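Local coordinates for Protein/nucleic acid deglycase 2 (PDB 1OI4), which removes glyoxal and methylglyoxal adducts from glycated proteins and nucleotides, releasing the repaired molecules with glycolate or lactate, at residues 114-125 / 170-180; 26-34 / 100-111. One frame throughout, in Å; residues are numbered along the deposited sequence.

Both contacts belong to one alpha/beta domain of the DJ-1/PfpI family, and their centres lie about 14 Å apart. Interaction 2 (26-34 / 100-111) closes before interaction 1 (114-125 / 170-180) opens, so the two follow in series along the chain. Helix 105-116 serves both: it packs on strand 25-29 in interaction 2, and its last turn meets Q170 in interaction 1. Both also reach the same central sheet, where strand 89-92 separates strand 25-29 from strand 121-124. Interaction 1 pairs two strands within this sheet and leads to C125, the probable nucleophile. Interaction 2 covers part of one sheet face and runs out to the second subunit.

Interaction 1: 114-125 / 170-180; sequences FVNSGKPVFAIC and QLVTSRTPDDL
Q170 reaches the backbone at the end of helix 105-116 with a single amide nitrogen. Its CG is anti to the backbone N (chi1 171°) and the chain stays extended, which carries NE2 to two carbonyls. Q170 NE2 donates to V115 O at 2.8 Å, in the carbonyl plane and on a lone pair. It also donates to K119 O at 3.0 Å, here from above the carbonyl plane. Both oxygens lie in the plane of the Q170 amide. R140 binds OE1, which helps fix the amide rotation. A leucine here would probably leave K119 O without this donor and let the turn at G118 move more freely.

Beyond this clasp, strands 121-124 and 171-174 run parallel. V172 N bonds to V121 O at 2.9 Å, and A123 N to V172 O at 2.8 Å. V121, A123, L171 and T173 face one side of the sheet. On the other, the F122 ring turns its edge to V172, with F122 CD2 3.9 Å from V172 CB. I124 sends CG1 over S174 CB, and its CD1 ends 3.9 Å from L180 CD2. C125, the nucleophile by similarity, follows the strand; its N bonds to S174 O at 3.0 Å. R175 grips D179 side-on through NE and NH2, and its NH1 forms a salt bridge with D161. R175 N and T176 N also donate to D179 OD2, so the carboxylate holds the turn after strand 171-174.

Strand 89-92 flanks strand 121-124, and strand 165-167 flanks strand 171-174. Helix 180-191 covers F122, V172 and S174, while E38 of helix 37-48 touches I124 and C125.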
loop_
_atom_site.group_PDB
_atom_site.type_symbol
_atom_site.label_atom_id
_atom_site.label_comp_id
_atom_site.label_asym_id
_atom_site.label_seq_id
_atom_site.Cartn_x
_atom_site.Cartn_y
_atom_site.Cartn_z
ATOM N N PHE A 114 19.400 -2.796 -7.039
ATOM C CA PHE A 114 19.103 -3.698 -8.139
ATOM C C PHE A 114 18.734 -2.893 -9.380
ATOM O O PHE A 114 19.238 -3.154 -10.472
ATOM C CB PHE A 114 17.959 -4.653 -7.787
ATOM C CG PHE A 114 17.947 -5.896 -8.634
ATOM C CD1 PHE A 114 18.706 -7.004 -8.272
ATOM C CD2 PHE A 114 17.255 -5.923 -9.841
ATOM C CE1 PHE A 114 18.783 -8.126 -9.103
ATOM C CE2 PHE A 114 17.325 -7.038 -10.681
ATOM C CZ PHE A 114 18.092 -8.141 -10.310
ATOM N N VAL A 115 17.856 -1.909 -9.208
ATOM C CA VAL A 115 17.445 -1.070 -10.326
ATOM C C VAL A 115 18.645 -0.336 -10.924
ATOM O O VAL A 115 18.802 -0.279 -12.144
ATOM C CB VAL A 115 16.393 -0.028 -9.891
ATOM C CG1 VAL A 115 16.152 0.968 -11.023
ATOM C CG2 VAL A 115 15.084 -0.732 -9.522
ATOM N N ASN A 116 19.487 0.229 -10.064
ATOM C CA ASN A 116 20.665 0.954 -10.530
ATOM C C ASN A 116 21.694 0.046 -11.204
ATOM O O ASN A 116 22.634 0.532 -11.833
ATOM C CB ASN A 116 21.323 1.717 -9.375
ATOM C CG ASN A 116 20.519 2.937 -8.948
ATOM O OD1 ASN A 116 19.781 3.512 -9.743
ATOM N ND2 ASN A 116 20.675 3.346 -7.699
ATOM N N SER A 117 21.520 -1.267 -11.076
ATOM C CA SER A 117 22.438 -2.214 -11.703
ATOM C C SER A 117 22.070 -2.386 -13.173
ATOM O O SER A 117 22.855 -2.918 -13.956
ATOM C CB SER A 117 22.376 -3.579 -11.008
ATOM O OG SER A 117 21.178 -4.260 -11.332
ATOM N N GLY A 118 20.866 -1.946 -13.540
ATOM C CA GLY A 118 20.424 -2.049 -14.921
ATOM C C GLY A 118 19.703 -3.340 -15.252
ATOM O O GLY A 118 19.142 -3.486 -16.344
ATOM N N LYS A 119 19.716 -4.277 -14.308
ATOM C CA LYS A 119 19.061 -5.570 -14.487
ATOM C C LYS A 119 17.541 -5.419 -14.503
ATOM O O LYS A 119 16.992 -4.523 -13.864
ATOM C CB LYS A 119 19.452 -6.518 -13.356
ATOM C CG LYS A 119 20.923 -6.858 -13.282
ATOM C CD LYS A 119 21.196 -7.663 -12.016
ATOM C CE LYS A 119 22.655 -8.050 -11.899
ATOM N NZ LYS A 119 22.950 -8.715 -10.598
ATOM N N PRO A 120 16.844 -6.316 -15.215
ATOM C CA PRO A 120 15.379 -6.283 -15.318
ATOM C C PRO A 120 14.651 -6.383 -13.975
ATOM O O PRO A 120 15.052 -7.133 -13.085
ATOM C CB PRO A 120 15.062 -7.477 -16.219
ATOM C CG PRO A 120 16.327 -7.645 -17.041
ATOM C CD PRO A 120 17.400 -7.427 -16.008
ATOM N N VAL A 121 13.584 -5.608 -13.840
ATOM C CA VAL A 121 12.765 -5.617 -12.637
ATOM C C VAL A 121 11.318 -5.676 -13.109
ATOM O O VAL A 121 10.925 -4.919 -14.002
ATOM C CB VAL A 121 12.984 -4.347 -11.793
ATOM C CG1 VAL A 121 12.098 -4.381 -10.556
ATOM C CG2 VAL A 121 14.444 -4.244 -11.391
ATOM N N PHE A 122 10.541 -6.587 -12.530
ATOM C CA PHE A 122 9.136 -6.760 -12.903
ATOM C C PHE A 122 8.259 -6.414 -11.700
ATOM O O PHE A 122 8.276 -7.126 -10.694
ATOM C CB PHE A 122 8.875 -8.214 -13.308
ATOM C CG PHE A 122 10.010 -8.855 -14.071
ATOM C CD1 PHE A 122 10.509 -10.093 -13.678
ATOM C CD2 PHE A 122 10.571 -8.229 -15.182
ATOM C CE1 PHE A 122 11.557 -10.706 -14.380
ATOM C CE2 PHE A 122 11.616 -8.830 -15.892
ATOM C CZ PHE A 122 12.109 -10.070 -15.491
ATOM N N ALA A 123 7.491 -5.332 -11.805
ATOM C CA ALA A 123 6.637 -4.896 -10.706
ATOM C C ALA A 123 5.183 -4.753 -11.134
ATOM O O ALA A 123 4.870 -4.008 -12.059
ATOM C CB ALA A 123 7.151 -3.570 -10.146
ATOM N N ILE A 124 4.291 -5.449 -10.436
ATOM C CA ILE A 124 2.876 -5.412 -10.779
ATOM C C ILE A 124 1.953 -4.983 -9.634
ATOM O O ILE A 124 2.221 -5.257 -8.465
ATOM C CB ILE A 124 2.433 -6.797 -11.308
ATOM C CG1 ILE A 124 0.956 -6.768 -11.704
ATOM C CG2 ILE A 124 2.693 -7.863 -10.247
ATOM C CD1 ILE A 124 0.545 -7.974 -12.538
ATOM N N CYS A 125 0.869 -4.292 -9.988
ATOM C CA CYS A 125 -0.127 -3.834 -9.018
ATOM C C CYS A 125 0.480 -2.848 -8.010
ATOM O O CYS A 125 0.848 -1.732 -8.377
ATOM C CB CYS A 125 -0.721 -5.050 -8.299
ATOM S SG CYS A 125 -2.440 -4.855 -7.763
ATOM N N GLN A 170 14.029 -2.608 -19.261
ATOM C CA GLN A 170 14.438 -3.004 -17.918
ATOM C C GLN A 170 13.251 -3.085 -16.970
ATOM O O GLN A 170 12.984 -4.133 -16.386
ATOM C CB GLN A 170 15.464 -2.023 -17.337
ATOM C CG GLN A 170 15.746 -2.282 -15.865
ATOM C CD GLN A 170 16.573 -1.201 -15.205
ATOM O OE1 GLN A 170 16.505 -0.029 -15.581
ATOM N NE2 GLN A 170 17.344 -1.585 -14.194
ATOM N N LEU A 171 12.549 -1.970 -16.812
ATOM C CA LEU A 171 11.407 -1.923 -15.913
ATOM C C LEU A 171 10.121 -2.364 -16.583
ATOM O O LEU A 171 9.647 -1.728 -17.526
ATOM C CB LEU A 171 11.216 -0.511 -15.364
ATOM C CG LEU A 171 12.373 0.129 -14.597
ATOM C CD1 LEU A 171 11.961 1.535 -14.185
ATOM C CD2 LEU A 171 12.732 -0.707 -13.373
ATOM N N VAL A 172 9.559 -3.458 -16.087
ATOM C CA VAL A 172 8.308 -3.974 -16.610
ATOM C C VAL A 172 7.251 -3.798 -15.530
ATOM O O VAL A 172 7.399 -4.311 -14.423
ATOM C CB VAL A 172 8.428 -5.468 -16.956
ATOM C CG1 VAL A 172 7.097 -5.989 -17.497
ATOM C CG2 VAL A 172 9.539 -5.674 -17.975
ATOM N N THR A 173 6.196 -3.055 -15.840
ATOM C CA THR A 173 5.121 -2.846 -14.877
ATOM C C THR A 173 3.748 -3.110 -15.478
ATOM O O THR A 173 3.526 -2.922 -16.678
ATOM C CB THR A 173 5.133 -1.414 -14.290
ATOM O OG1 THR A 173 5.118 -0.451 -15.350
ATOM C CG2 THR A 173 6.360 -1.206 -13.421
ATOM N N SER A 174 2.839 -3.571 -14.627
ATOM C CA SER A 174 1.465 -3.863 -15.019
ATOM C C SER A 174 0.538 -3.403 -13.898
ATOM O O SER A 174 0.997 -3.105 -12.793
ATOM C CB SER A 174 1.292 -5.354 -15.292
ATOM O OG SER A 174 1.992 -5.719 -16.469
ATOM N N ARG A 175 -0.763 -3.377 -14.179
ATOM C CA ARG A 175 -1.752 -2.881 -13.221
ATOM C C ARG A 175 -2.433 -3.880 -12.297
ATOM O O ARG A 175 -2.505 -3.656 -11.091
ATOM C CB ARG A 175 -2.845 -2.118 -13.978
ATOM C CG ARG A 175 -2.319 -1.076 -14.951
ATOM C CD ARG A 175 -3.382 -0.697 -15.980
ATOM N NE ARG A 175 -3.786 -1.854 -16.779
ATOM C CZ ARG A 175 -4.527 -1.790 -17.881
ATOM N NH1 ARG A 175 -4.959 -0.616 -18.331
ATOM N NH2 ARG A 175 -4.832 -2.902 -18.543
ATOM N N THR A 176 -2.945 -4.969 -12.866
ATOM C CA THR A 176 -3.679 -5.966 -12.092
ATOM C C THR A 176 -3.425 -7.396 -12.570
ATOM O O THR A 176 -2.718 -7.616 -13.553
ATOM C CB THR A 176 -5.187 -5.714 -12.216
ATOM O OG1 THR A 176 -5.616 -6.097 -13.532
ATOM C CG2 THR A 176 -5.502 -4.232 -12.016
ATOM N N PRO A 177 -3.994 -8.392 -11.860
ATOM C CA PRO A 177 -3.816 -9.795 -12.247
ATOM C C PRO A 177 -4.290 -10.047 -13.680
ATOM O O PRO A 177 -3.810 -10.958 -14.350
ATOM C CB PRO A 177 -4.661 -10.539 -11.216
ATOM C CG PRO A 177 -4.438 -9.713 -9.982
ATOM C CD PRO A 177 -4.614 -8.301 -10.522
ATOM N N ASP A 178 -5.233 -9.231 -14.149
ATOM C CA ASP A 178 -5.749 -9.376 -15.507
ATOM C C ASP A 178 -4.712 -8.999 -16.560
ATOM O O ASP A 178 -4.904 -9.282 -17.742
ATOM C CB ASP A 178 -7.009 -8.529 -15.697
ATOM C CG ASP A 178 -8.174 -9.023 -14.857
ATOM O OD1 ASP A 178 -8.602 -10.179 -15.051
ATOM O OD2 ASP A 178 -8.658 -8.255 -14.004
ATOM N N ASP A 179 -3.621 -8.361 -16.137
ATOM C CA ASP A 179 -2.554 -7.978 -17.064
ATOM C C ASP A 179 -1.421 -9.013 -17.031
ATOM O O ASP A 179 -0.409 -8.849 -17.714
ATOM C CB ASP A 179 -1.939 -6.616 -16.697
ATOM C CG ASP A 179 -2.946 -5.481 -16.695
ATOM O OD1 ASP A 179 -3.852 -5.467 -17.557
ATOM O OD2 ASP A 179 -2.807 -4.579 -15.833
ATOM N N LEU A 180 -1.584 -10.062 -16.228
ATOM C CA LEU A 180 -0.552 -11.093 -16.099
ATOM C C LEU A 180 -0.035 -11.649 -17.424
ATOM O O LEU A 180 1.174 -11.805 -17.604
ATOM C CB LEU A 180 -1.054 -12.237 -15.217
ATOM C CG LEU A 180 -1.018 -11.952 -13.715
ATOM C CD1 LEU A 180 -1.737 -13.051 -12.959
ATOM C CD2 LEU A 180 0.434 -11.844 -13.254
#

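Interaction 2: 26-34 / 100-111; sequences IAVLITDEF and YLRGDNRFVTFT
L29 and A27 of strand 25-29 pack against F107 and F110 in a helix-on-sheet contact of the alpha/beta sandwich fold of the DJ-1/PfpI family. A second part of the contact lies past the strand end, where T31 to E33 meet Y100 and L101. The short strand and helix segments are 10.7 Å apart at their axes and run at 147°, roughly antiparallel.

L29 is the centre of the apolar part. Both of its methyls touch the aromatic side chains, and CD1 also meets T111. L29 CD2 comes to the edge of the F107 ring, 4.0 Å from F107 CD2. L29 CD1 lies 3.9 Å from F110 CD2 and meets that ring obliquely. F110 has CG anti to the backbone N (chi1 -175°), which brings its ring down beside the strand, where CZ reaches A27 CB. T111 OG1 bonds back to F107 O within the helix, so this hydroxyl is satisfied although it sits against L29 CD1.

L101 joins the two parts. Its CD1 rests on the peptide link between L29 and I30, 3.7 Å from L29 C, and its CD2 lies over the centre of one face of the F107 ring. T31 CG2 packs against both L101 CG and Y100 CB. The T31 hydroxyl turns to E57 instead. Within the sheet, strand 25-29 lies between strands 52-57 and 89-92.

The far end lies at the subunit interface. Y100 OH bonds to H96 NE2 of the second subunit, and E33 packs on that same residue. The E33 carboxylate and the Y100 ring are 74° apart. Y100 OH also donates to E33 OE2 at 2.6 Å, from above the carboxylate plane.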
loop_
_atom_site.group_PDB
_atom_site.type_symbol
_atom_site.label_atom_id
_atom_site.label_comp_id
_atom_site.label_asym_id
_atom_site.label_seq_id
_atom_site.Cartn_x
_atom_site.Cartn_y
_atom_site.Cartn_z
ATOM N N ILE A 26 15.837 -15.306 -10.449
ATOM C CA ILE A 26 14.929 -14.177 -10.273
ATOM C C ILE A 26 14.663 -13.997 -8.784
ATOM O O ILE A 26 14.086 -14.869 -8.146
ATOM C CB ILE A 26 13.556 -14.392 -10.965
ATOM C CG1 ILE A 26 13.728 -14.515 -12.481
ATOM C CG2 ILE A 26 12.629 -13.221 -10.657
ATOM C CD1 ILE A 26 14.149 -15.873 -12.934
ATOM N N ALA A 27 15.098 -12.872 -8.230
ATOM C CA ALA A 27 14.869 -12.593 -6.819
ATOM C C ALA A 27 13.436 -12.102 -6.667
ATOM O O ALA A 27 12.900 -11.452 -7.568
ATOM C CB ALA A 27 15.848 -11.522 -6.319
ATOM N N VAL A 28 12.816 -12.420 -5.534
ATOM C CA VAL A 28 11.450 -11.987 -5.275
ATOM C C VAL A 28 11.339 -11.457 -3.844
ATOM O O VAL A 28 11.595 -12.185 -2.882
ATOM C CB VAL A 28 10.439 -13.156 -5.445
ATOM C CG1 VAL A 28 9.018 -12.622 -5.416
ATOM C CG2 VAL A 28 10.694 -13.891 -6.753
ATOM N N LEU A 29 10.995 -10.183 -3.701
ATOM C CA LEU A 29 10.834 -9.605 -2.371
ATOM C C LEU A 29 9.367 -9.861 -2.076
ATOM O O LEU A 29 8.490 -9.296 -2.722
ATOM C CB LEU A 29 11.157 -8.107 -2.386
ATOM C CG LEU A 29 12.581 -7.783 -2.862
ATOM C CD1 LEU A 29 12.862 -6.296 -2.688
ATOM C CD2 LEU A 29 13.598 -8.626 -2.073
ATOM N N ILE A 30 9.095 -10.722 -1.103
ATOM C CA ILE A 30 7.717 -11.076 -0.832
ATOM C C ILE A 30 7.439 -11.406 0.630
ATOM O O ILE A 30 8.236 -12.072 1.290
ATOM C CB ILE A 30 7.329 -12.276 -1.749
ATOM C CG1 ILE A 30 5.858 -12.659 -1.581
ATOM C CG2 ILE A 30 8.247 -13.457 -1.458
ATOM C CD1 ILE A 30 5.550 -13.420 -0.307
ATOM N N THR A 31 6.306 -10.922 1.131
ATOM C CA THR A 31 5.904 -11.200 2.506
ATOM C C THR A 31 4.400 -11.455 2.540
ATOM O O THR A 31 3.760 -11.555 1.495
ATOM C CB THR A 31 6.260 -10.033 3.456
ATOM O OG1 THR A 31 6.107 -10.464 4.813
ATOM C CG2 THR A 31 5.351 -8.835 3.207
ATOM N N ASP A 32 3.839 -11.557 3.739
ATOM C CA ASP A 32 2.413 -11.817 3.897
ATOM C C ASP A 32 1.478 -10.839 3.188
ATOM O O ASP A 32 1.751 -9.638 3.096
ATOM C CB ASP A 32 2.058 -11.851 5.382
ATOM C CG ASP A 32 2.763 -12.972 6.120
ATOM O OD1 ASP A 32 2.550 -14.151 5.751
ATOM O OD2 ASP A 32 3.524 -12.673 7.062
ATOM N N GLU A 33 0.366 -11.382 2.701
ATOM C CA GLU A 33 -0.668 -10.624 2.018
ATOM C C GLU A 33 -0.338 -10.153 0.612
ATOM O O GLU A 33 -0.907 -9.182 0.123
ATOM C CB GLU A 33 -1.106 -9.448 2.891
ATOM C CG GLU A 33 -1.714 -9.909 4.206
ATOM C CD GLU A 33 -2.223 -8.764 5.051
ATOM O OE1 GLU A 33 -3.072 -7.991 4.559
ATOM O OE2 GLU A 33 -1.777 -8.641 6.209
ATOM N N PHE A 34 0.583 -10.848 -0.040
ATOM C CA PHE A 34 0.926 -10.519 -1.411
ATOM C C PHE A 34 -0.279 -10.991 -2.230
ATOM O O PHE A 34 -1.039 -11.857 -1.772
ATOM C CB PHE A 34 2.193 -11.277 -1.832
ATOM C CG PHE A 34 2.044 -12.777 -1.814
ATOM C CD1 PHE A 34 1.598 -13.459 -2.938
ATOM C CD2 PHE A 34 2.336 -13.504 -0.664
ATOM C CE1 PHE A 34 1.443 -14.851 -2.920
ATOM C CE2 PHE A 34 2.183 -14.893 -0.634
ATOM C CZ PHE A 34 1.737 -15.565 -1.765
ATOM N N TYR A 100 4.159 -3.643 3.473
ATOM C CA TYR A 100 4.859 -4.213 4.614
ATOM C C TYR A 100 6.370 -4.144 4.461
ATOM O O TYR A 100 7.084 -3.907 5.428
ATOM C CB TYR A 100 4.429 -5.672 4.814
ATOM C CG TYR A 100 2.987 -5.827 5.243
ATOM C CD1 TYR A 100 2.301 -7.031 5.049
ATOM C CD2 TYR A 100 2.306 -4.771 5.852
ATOM C CE1 TYR A 100 0.970 -7.173 5.449
ATOM C CE2 TYR A 100 0.981 -4.903 6.256
ATOM C CZ TYR A 100 0.317 -6.101 6.052
ATOM O OH TYR A 100 -1.000 -6.207 6.445
ATOM N N LEU A 101 6.853 -4.322 3.240
ATOM C CA LEU A 101 8.286 -4.317 2.993
ATOM C C LEU A 101 8.933 -2.943 2.804
ATOM O O LEU A 101 10.092 -2.756 3.173
ATOM C CB LEU A 101 8.594 -5.204 1.779
ATOM C CG LEU A 101 8.204 -6.685 1.907
ATOM C CD1 LEU A 101 8.451 -7.407 0.590
ATOM C CD2 LEU A 101 9.010 -7.341 3.018
ATOM N N ARG A 102 8.194 -1.982 2.247
ATOM C CA ARG A 102 8.748 -0.655 1.993
ATOM C C ARG A 102 9.049 0.170 3.243
ATOM O O ARG A 102 9.598 1.265 3.148
ATOM C CB ARG A 102 7.830 0.132 1.043
ATOM C CG ARG A 102 6.450 0.442 1.602
ATOM C CD ARG A 102 5.517 0.972 0.512
ATOM N NE ARG A 102 6.088 2.117 -0.190
ATOM C CZ ARG A 102 5.415 3.218 -0.514
ATOM N NH1 ARG A 102 4.131 3.339 -0.201
ATOM N NH2 ARG A 102 6.031 4.211 -1.143
ATOM N N GLY A 103 8.691 -0.355 4.406
ATOM C CA GLY A 103 8.972 0.339 5.649
ATOM C C GLY A 103 10.258 -0.180 6.279
ATOM O O GLY A 103 10.607 0.185 7.404
ATOM N N ASP A 104 10.963 -1.040 5.547
ATOM C CA ASP A 104 12.221 -1.630 6.010
ATOM C C ASP A 104 13.330 -1.234 5.030
ATOM O O ASP A 104 13.325 -1.658 3.869
ATOM C CB ASP A 104 12.050 -3.153 6.089
ATOM C CG ASP A 104 13.288 -3.872 6.603
ATOM O OD1 ASP A 104 13.113 -4.864 7.342
ATOM O OD2 ASP A 104 14.421 -3.475 6.261
ATOM N N ASN A 105 14.274 -0.416 5.498
ATOM C CA ASN A 105 15.365 0.072 4.652
ATOM C C ASN A 105 16.116 -0.998 3.871
ATOM O O ASN A 105 16.610 -0.732 2.778
ATOM C CB ASN A 105 16.367 0.893 5.480
ATOM C CG ASN A 105 17.126 0.051 6.503
ATOM O OD1 ASN A 105 18.238 -0.422 6.249
ATOM N ND2 ASN A 105 16.522 -0.137 7.670
ATOM N N ARG A 106 16.198 -2.204 4.416
ATOM C CA ARG A 106 16.906 -3.275 3.727
ATOM C C ARG A 106 16.288 -3.600 2.370
ATOM O O ARG A 106 17.005 -3.767 1.386
ATOM C CB ARG A 106 16.940 -4.532 4.598
ATOM C CG ARG A 106 17.768 -4.376 5.867
ATOM C CD ARG A 106 17.686 -5.629 6.722
ATOM N NE ARG A 106 16.325 -5.880 7.180
ATOM C CZ ARG A 106 15.947 -6.981 7.822
ATOM N NH1 ARG A 106 16.831 -7.933 8.079
ATOM N NH2 ARG A 106 14.692 -7.129 8.208
ATOM N N PHE A 107 14.961 -3.693 2.316
ATOM C CA PHE A 107 14.294 -4.008 1.057
ATOM C C PHE A 107 14.320 -2.833 0.092
ATOM O O PHE A 107 14.419 -3.018 -1.124
ATOM C CB PHE A 107 12.855 -4.462 1.312
ATOM C CG PHE A 107 12.761 -5.743 2.088
ATOM C CD1 PHE A 107 12.755 -5.732 3.481
ATOM C CD2 PHE A 107 12.755 -6.969 1.430
ATOM C CE1 PHE A 107 12.749 -6.926 4.206
ATOM C CE2 PHE A 107 12.750 -8.169 2.148
ATOM C CZ PHE A 107 12.749 -8.147 3.536
ATOM N N VAL A 108 14.246 -1.622 0.631
ATOM C CA VAL A 108 14.279 -0.431 -0.201
ATOM C C VAL A 108 15.656 -0.305 -0.845
ATOM O O VAL A 108 15.769 -0.006 -2.033
ATOM C CB VAL A 108 13.975 0.839 0.626
ATOM C CG1 VAL A 108 14.009 2.074 -0.274
ATOM C CG2 VAL A 108 12.611 0.708 1.283
ATOM N N THR A 109 16.696 -0.548 -0.052
ATOM C CA THR A 109 18.071 -0.476 -0.537
ATOM C C THR A 109 18.339 -1.562 -1.580
ATOM O O THR A 109 19.019 -1.323 -2.582
ATOM C CB THR A 109 19.073 -0.617 0.636
ATOM O OG1 THR A 109 19.077 0.597 1.401
ATOM C CG2 THR A 109 20.484 -0.890 0.119
ATOM N N PHE A 110 17.800 -2.755 -1.344
ATOM C CA PHE A 110 17.972 -3.866 -2.274
ATOM C C PHE A 110 17.345 -3.482 -3.613
ATOM O O PHE A 110 17.955 -3.648 -4.675
ATOM C CB PHE A 110 17.281 -5.118 -1.732
ATOM C CG PHE A 110 17.512 -6.350 -2.563
ATOM C CD1 PHE A 110 18.578 -7.201 -2.287
ATOM C CD2 PHE A 110 16.670 -6.654 -3.626
ATOM C CE1 PHE A 110 18.800 -8.340 -3.057
ATOM C CE2 PHE A 110 16.883 -7.791 -4.403
ATOM C CZ PHE A 110 17.952 -8.636 -4.116
ATOM N N THR A 111 16.121 -2.963 -3.549
ATOM C CA THR A 111 15.401 -2.554 -4.742
ATOM C C THR A 111 16.158 -1.455 -5.488
ATOM O O THR A 111 16.309 -1.517 -6.706
ATOM C CB THR A 111 13.987 -2.039 -4.389
ATOM O OG1 THR A 111 13.266 -3.057 -3.681
ATOM C CG2 THR A 111 13.221 -1.677 -5.662
#